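Local coordinates for Non-structural protein 3 (Rice hoja blanca virus, PDB 3AJF) that suppresses RNA silencing in the host, presumably by binding double-stranded RNA, and forms a homodimer; this chain is its helical domain, at residues 18-23 and 78-83; 41-46 and 53-58. One frame throughout, in Å; residues are numbered along the deposited sequence.

Contact 1. Residues 18-23 and 78-83; sequences DLLSLF and TCLVST
Leu80 reaches out from helix 74-85 and brings one methyl, CD1, against two side chains of helix 17-30, those of Leu20 and Phe23. The closer of the two meetings is between branch ends: Leu20 CD2 lies 3.8 Å from Leu80 CD1, and the two leucines run at a slant to each other rather than side by side. Both have CG beside the backbone N (chi1 -66° in Leu20, -65° in Leu80). The CB of Leu20 does not point at helix 74-85; with CG turned beside the backbone N, away from the carbonyl carbon, it is the CD2 branch that makes the approach. Phe23 is met from an oblique direction, with its CD2 4.4 Å from Leu80 CD1, a looser touch than that between the leucines.

No hydrogen bond crosses the interface, and with the nearest CA atoms, those of Leu20 and Leu80, 9.8 Å apart, the contact is made wholly by apolar side chains. It joins the first and last helices of this four-helix domain within its hydrophobic core; Leu80 alone supplies more than half of the 122 Å² buried. Leu19 inclines the same way but packs on Pro76 and Leu77, at the start of helix 74-85. Beside Leu80, Cys79 is tied by a disulfide to Cys10, while Ser82 OG hydrogen-bonds to Ser82 OG of the second subunit.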
loop_
_atom_site.group_PDB
_atom_site.type_symbol
_atom_site.label_atom_id
_atom_site.label_comp_id
_atom_site.label_asym_id
_atom_site.label_seq_id
_atom_site.Cartn_x
_atom_site.Cartn_y
_atom_site.Cartn_z
ATOM N N ASP A 18 -0.073 20.027 -1.142
ATOM C CA ASP A 18 0.866 19.854 -2.239
ATOM C C ASP A 18 1.307 18.407 -2.404
ATOM O O ASP A 18 1.731 18.028 -3.508
ATOM C CB ASP A 18 2.081 20.747 -2.071
ATOM C CG ASP A 18 1.739 22.261 -2.201
ATOM O OD1 ASP A 18 0.651 22.617 -2.721
ATOM O OD2 ASP A 18 2.584 23.088 -1.808
ATOM N N LEU A 19 1.213 17.610 -1.324
ATOM C CA LEU A 19 1.500 16.179 -1.422
ATOM C C LEU A 19 0.437 15.489 -2.265
ATOM O O LEU A 19 0.758 14.661 -3.123
ATOM C CB LEU A 19 1.616 15.498 -0.041
ATOM C CG LEU A 19 1.707 13.945 -0.055
ATOM C CD1 LEU A 19 2.871 13.392 -0.952
ATOM C CD2 LEU A 19 1.862 13.400 1.322
ATOM N N LEU A 20 -0.829 15.802 -2.016
ATOM C CA LEU A 20 -1.901 15.228 -2.841
ATOM C C LEU A 20 -1.779 15.637 -4.307
ATOM O O LEU A 20 -2.042 14.827 -5.203
ATOM C CB LEU A 20 -3.292 15.556 -2.280
ATOM C CG LEU A 20 -3.661 14.934 -0.913
ATOM C CD1 LEU A 20 -5.005 15.504 -0.406
ATOM C CD2 LEU A 20 -3.712 13.417 -0.965
ATOM N N SER A 21 -1.378 16.880 -4.556
ATOM C CA SER A 21 -1.142 17.347 -5.919
ATOM C C SER A 21 0.010 16.624 -6.578
ATOM O O SER A 21 -0.068 16.278 -7.771
ATOM C CB SER A 21 -0.810 18.841 -5.931
ATOM O OG SER A 21 -1.916 19.559 -5.453
ATOM N N LEU A 22 1.108 16.471 -5.836
ATOM C CA LEU A 22 2.288 15.788 -6.371
ATOM C C LEU A 22 1.972 14.316 -6.712
ATOM O O LEU A 22 2.384 13.826 -7.776
ATOM C CB LEU A 22 3.441 15.864 -5.366
ATOM C CG LEU A 22 4.728 15.128 -5.748
ATOM C CD1 LEU A 22 5.373 15.754 -7.028
ATOM C CD2 LEU A 22 5.682 15.074 -4.561
ATOM N N PHE A 23 1.233 13.654 -5.812
ATOM C CA PHE A 23 0.796 12.240 -5.956
ATOM C C PHE A 23 -0.029 12.167 -7.243
ATOM O O PHE A 23 0.290 11.363 -8.133
ATOM C CB PHE A 23 -0.015 11.845 -4.704
ATOM C CG PHE A 23 -0.525 10.409 -4.656
ATOM C CD1 PHE A 23 -0.117 9.419 -5.563
ATOM C CD2 PHE A 23 -1.395 10.047 -3.622
ATOM C CE1 PHE A 23 -0.611 8.121 -5.469
ATOM C CE2 PHE A 23 -1.877 8.725 -3.504
ATOM C CZ PHE A 23 -1.482 7.763 -4.439
ATOM N N THR A 78 2.890 7.611 3.624
ATOM C CA THR A 78 2.810 6.269 4.134
ATOM C C THR A 78 1.448 6.046 4.780
ATOM O O THR A 78 0.866 4.955 4.648
ATOM C CB THR A 78 3.942 6.024 5.167
ATOM O OG1 THR A 78 5.205 6.102 4.493
ATOM C CG2 THR A 78 3.808 4.669 5.812
ATOM N N CYS A 79 0.949 7.059 5.482
ATOM C CA CYS A 79 -0.400 6.999 6.056
ATOM C C CYS A 79 -1.428 6.691 4.969
ATOM O O CYS A 79 -2.284 5.815 5.145
ATOM C CB CYS A 79 -0.804 8.321 6.771
ATOM S SG CYS A 79 -2.356 8.174 7.732
ATOM N N LEU A 80 -1.351 7.428 3.857
ATOM C CA LEU A 80 -2.274 7.229 2.729
ATOM C C LEU A 80 -2.197 5.784 2.190
ATOM O O LEU A 80 -3.236 5.118 1.968
ATOM C CB LEU A 80 -1.944 8.235 1.616
ATOM C CG LEU A 80 -2.172 9.717 1.950
ATOM C CD1 LEU A 80 -1.769 10.625 0.754
ATOM C CD2 LEU A 80 -3.644 9.935 2.365
ATOM N N VAL A 81 -0.970 5.282 2.019
ATOM C CA VAL A 81 -0.797 3.916 1.555
ATOM C C VAL A 81 -1.476 2.947 2.528
ATOM O O VAL A 81 -2.248 2.058 2.125
ATOM C CB VAL A 81 0.694 3.522 1.326
ATOM C CG1 VAL A 81 0.806 2.001 1.110
ATOM C CG2 VAL A 81 1.197 4.183 0.137
ATOM N N SER A 82 -1.162 3.129 3.806
ATOM C CA SER A 82 -1.597 2.245 4.855
ATOM C C SER A 82 -3.125 2.259 4.944
ATOM O O SER A 82 -3.764 1.174 5.008
ATOM C CB SER A 82 -0.900 2.644 6.167
ATOM O OG SER A 82 -1.542 2.079 7.270
ATOM N N THR A 83 -3.720 3.454 4.902
ATOM C CA THR A 83 -5.172 3.584 4.997
ATOM C C THR A 83 -5.960 3.157 3.759
ATOM O O THR A 83 -7.007 2.517 3.890
ATOM C CB THR A 83 -5.654 5.025 5.453
ATOM O OG1 THR A 83 -5.406 5.966 4.423
ATOM C CG2 THR A 83 -4.899 5.480 6.605
#

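Contact 2. Residues 41-46 and 53-58; sequences QMIRKP and SVFLKS. With SO4 (sulfate ion), chain E.
Selenomethionine 42 (Met42) and Phe55 form a Met-aromatic contact between helices 36-44 and 49-64, two helices joined by a short turn in the all-helical core. The CH-pi part is the better defined. Met42 CG stands 3.7 Å from the centroid of the Phe55 ring and only 12° off its normal, so a methylene is centred on the face. The selenium is farther out and oblique, 5.2 Å from the same centroid. The chain bends at chi2 (79°), which carries SE away from the ring centre while CG stays above it.

Apolar contact at the rim involves Ile43, whose CD1 comes near the ring plane and lies 3.9 Å from Phe55 CZ, the two side chains crossing at about a right angle. The same ring also meets Tyr84 edge-to-face.

Polar bonds lie away from this apolar interface. Gln41 NE2 donates to Lys45 O (2.9 Å, 163° at the hydrogen), a bond almost in the Gln41 amide plane that ties the side chain to the first residue beyond the helix. On helix 49-64, a sulfate ion, probably from the crystallisation liquor, accepts a hydrogen bond at its O1 from Lys57 NZ, 3.0 Å away.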
loop_
_atom_site.group_PDB
_atom_site.type_symbol
_atom_site.label_atom_id
_atom_site.label_comp_id
_atom_site.label_asym_id
_atom_site.label_seq_id
_atom_site.Cartn_x
_atom_site.Cartn_y
_atom_site.Cartn_z
ATOM N N GLN A 41 -12.489 10.313 -6.659
ATOM C CA GLN A 41 -13.307 9.161 -6.274
ATOM C C GLN A 41 -12.504 8.169 -5.418
ATOM O O GLN A 41 -13.012 7.639 -4.437
ATOM C CB GLN A 41 -13.846 8.424 -7.492
ATOM C CG GLN A 41 -14.599 7.143 -7.095
ATOM C CD GLN A 41 -15.835 7.448 -6.280
ATOM O OE1 GLN A 41 -16.694 8.218 -6.716
ATOM N NE2 GLN A 41 -15.935 6.858 -5.088
HETATM N N MSE A 42 -11.254 7.918 -5.796
HETATM C CA MSE A 42 -10.430 6.994 -5.040
HETATM C C MSE A 42 -10.220 7.538 -3.623
HETATM O O MSE A 42 -10.214 6.785 -2.640
HETATM C CB MSE A 42 -9.086 6.854 -5.702
HETATM C CG MSE A 42 -8.387 5.672 -5.306
HETATM SE SE MSE A 42 -9.122 4.197 -6.289
HETATM C CE MSE A 42 -8.785 4.726 -8.124
ATOM N N ILE A 43 -10.033 8.850 -3.534
ATOM C CA ILE A 43 -9.834 9.477 -2.237
ATOM C C ILE A 43 -11.060 9.291 -1.331
ATOM O O ILE A 43 -10.933 9.045 -0.099
ATOM C CB ILE A 43 -9.470 10.998 -2.390
ATOM C CG1 ILE A 43 -8.059 11.152 -2.985
ATOM C CG2 ILE A 43 -9.539 11.741 -1.016
ATOM C CD1 ILE A 43 -6.922 10.732 -2.078
ATOM N N ARG A 44 -12.244 9.451 -1.940
ATOM C CA ARG A 44 -13.503 9.318 -1.225
ATOM C C ARG A 44 -13.824 7.873 -0.911
ATOM O O ARG A 44 -14.249 7.570 0.215
ATOM C CB ARG A 44 -14.647 9.923 -2.036
ATOM C CG ARG A 44 -14.559 11.426 -2.193
ATOM C CD ARG A 44 -15.926 12.014 -2.599
ATOM N NE ARG A 44 -16.406 11.457 -3.861
ATOM C CZ ARG A 44 -16.054 11.893 -5.071
ATOM N NH1 ARG A 44 -15.180 12.901 -5.221
ATOM N NH2 ARG A 44 -16.572 11.305 -6.147
ATOM N N LYS A 45 -13.655 6.988 -1.896
ATOM C CA LYS A 45 -13.990 5.574 -1.712
ATOM C C LYS A 45 -13.592 4.766 -2.910
ATOM O O LYS A 45 -14.269 4.806 -3.936
ATOM C CB LYS A 45 -15.494 5.352 -1.428
ATOM C CG LYS A 45 -15.791 3.940 -0.860
ATOM C CD LYS A 45 -17.270 3.791 -0.487
ATOM C CE LYS A 45 -17.568 2.423 0.128
ATOM N NZ LYS A 45 -19.074 2.133 0.080
ATOM N N PRO A 46 -12.454 4.064 -2.810
ATOM C CA PRO A 46 -12.013 3.203 -3.922
ATOM C C PRO A 46 -13.139 2.249 -4.354
ATOM O O PRO A 46 -13.797 1.644 -3.491
ATOM C CB PRO A 46 -10.849 2.430 -3.297
ATOM C CG PRO A 46 -10.278 3.435 -2.274
ATOM C CD PRO A 46 -11.499 4.067 -1.688
ATOM N N SER A 53 -5.187 -0.518 -7.040
ATOM C CA SER A 53 -3.856 -1.113 -7.186
ATOM C C SER A 53 -2.874 -0.147 -7.824
ATOM O O SER A 53 -1.738 0.024 -7.340
ATOM C CB SER A 53 -3.925 -2.374 -8.050
ATOM O OG SER A 53 -2.615 -2.837 -8.311
ATOM N N VAL A 54 -3.304 0.484 -8.912
ATOM C CA VAL A 54 -2.501 1.472 -9.627
ATOM C C VAL A 54 -2.198 2.736 -8.754
ATOM O O VAL A 54 -1.046 3.204 -8.681
ATOM C CB VAL A 54 -3.224 1.829 -10.927
ATOM C CG1 VAL A 54 -2.647 3.059 -11.549
ATOM C CG2 VAL A 54 -3.167 0.641 -11.922
ATOM N N PHE A 55 -3.224 3.266 -8.092
ATOM C CA PHE A 55 -3.113 4.376 -7.116
ATOM C C PHE A 55 -2.078 4.061 -6.035
ATOM O O PHE A 55 -1.153 4.848 -5.798
ATOM C CB PHE A 55 -4.505 4.554 -6.517
ATOM C CG PHE A 55 -4.647 5.584 -5.412
ATOM C CD1 PHE A 55 -4.926 6.920 -5.706
ATOM C CD2 PHE A 55 -4.680 5.172 -4.052
ATOM C CE1 PHE A 55 -5.150 7.876 -4.659
ATOM C CE2 PHE A 55 -4.901 6.112 -3.007
ATOM C CZ PHE A 55 -5.139 7.446 -3.306
ATOM N N LEU A 56 -2.204 2.892 -5.397
ATOM C CA LEU A 56 -1.242 2.503 -4.347
ATOM C C LEU A 56 0.180 2.282 -4.874
ATOM O O LEU A 56 1.167 2.637 -4.204
ATOM C CB LEU A 56 -1.710 1.255 -3.588
ATOM C CG LEU A 56 -3.036 1.377 -2.810
ATOM C CD1 LEU A 56 -3.461 -0.023 -2.417
ATOM C CD2 LEU A 56 -2.901 2.218 -1.603
ATOM N N LYS A 57 0.292 1.672 -6.055
ATOM C CA LYS A 57 1.601 1.408 -6.637
ATOM C C LYS A 57 2.378 2.686 -6.966
ATOM O O LYS A 57 3.613 2.714 -6.829
ATOM C CB LYS A 57 1.471 0.535 -7.880
ATOM C CG LYS A 57 1.268 -0.907 -7.552
ATOM C CD LYS A 57 0.494 -1.596 -8.659
ATOM C CE LYS A 57 1.351 -2.242 -9.697
ATOM N NZ LYS A 57 0.430 -2.534 -10.870
ATOM N N SER A 58 1.678 3.740 -7.377
ATOM C CA SER A 58 2.338 5.053 -7.576
ATOM C C SER A 58 2.863 5.637 -6.259
ATOM O O SER A 58 3.994 6.164 -6.207
ATOM C CB SER A 58 1.428 6.070 -8.276
ATOM O OG SER A 58 1.523 5.993 -9.689
HETATM S S SO4 E . 2.094 0.497 -12.571
HETATM O O1 SO4 E . 0.729 0.010 -12.406
HETATM O O2 SO4 E . 2.267 1.834 -12.014
HETATM O O3 SO4 E . 2.391 0.464 -13.992
HETATM O O4 SO4 E . 3.037 -0.374 -11.884
#

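In the fold
Contact 1 joins helices 17-30 and 74-85, and contact 2 joins the two helices that lie between them in the chain, so all four helices enter one core. Their centres are 10 Å apart, and the contacts touch directly: Phe23 CZ packs 3.2 Å from Phe55 O, and Phe23 CE1 lies 4.0 Å from Ser58 CB. The Phe23 and Phe55 rings also meet, with their planes at about 40°. A second point of packing is Leu56 CD2 against Val81 O, 3.8 Å apart. Segments 53-58 and 78-83 also reach the second subunit, where Ser53 packs on its Ser64 and Val81 on its Ser85. The sulfate on Lys57 sits apart from both apolar interfaces.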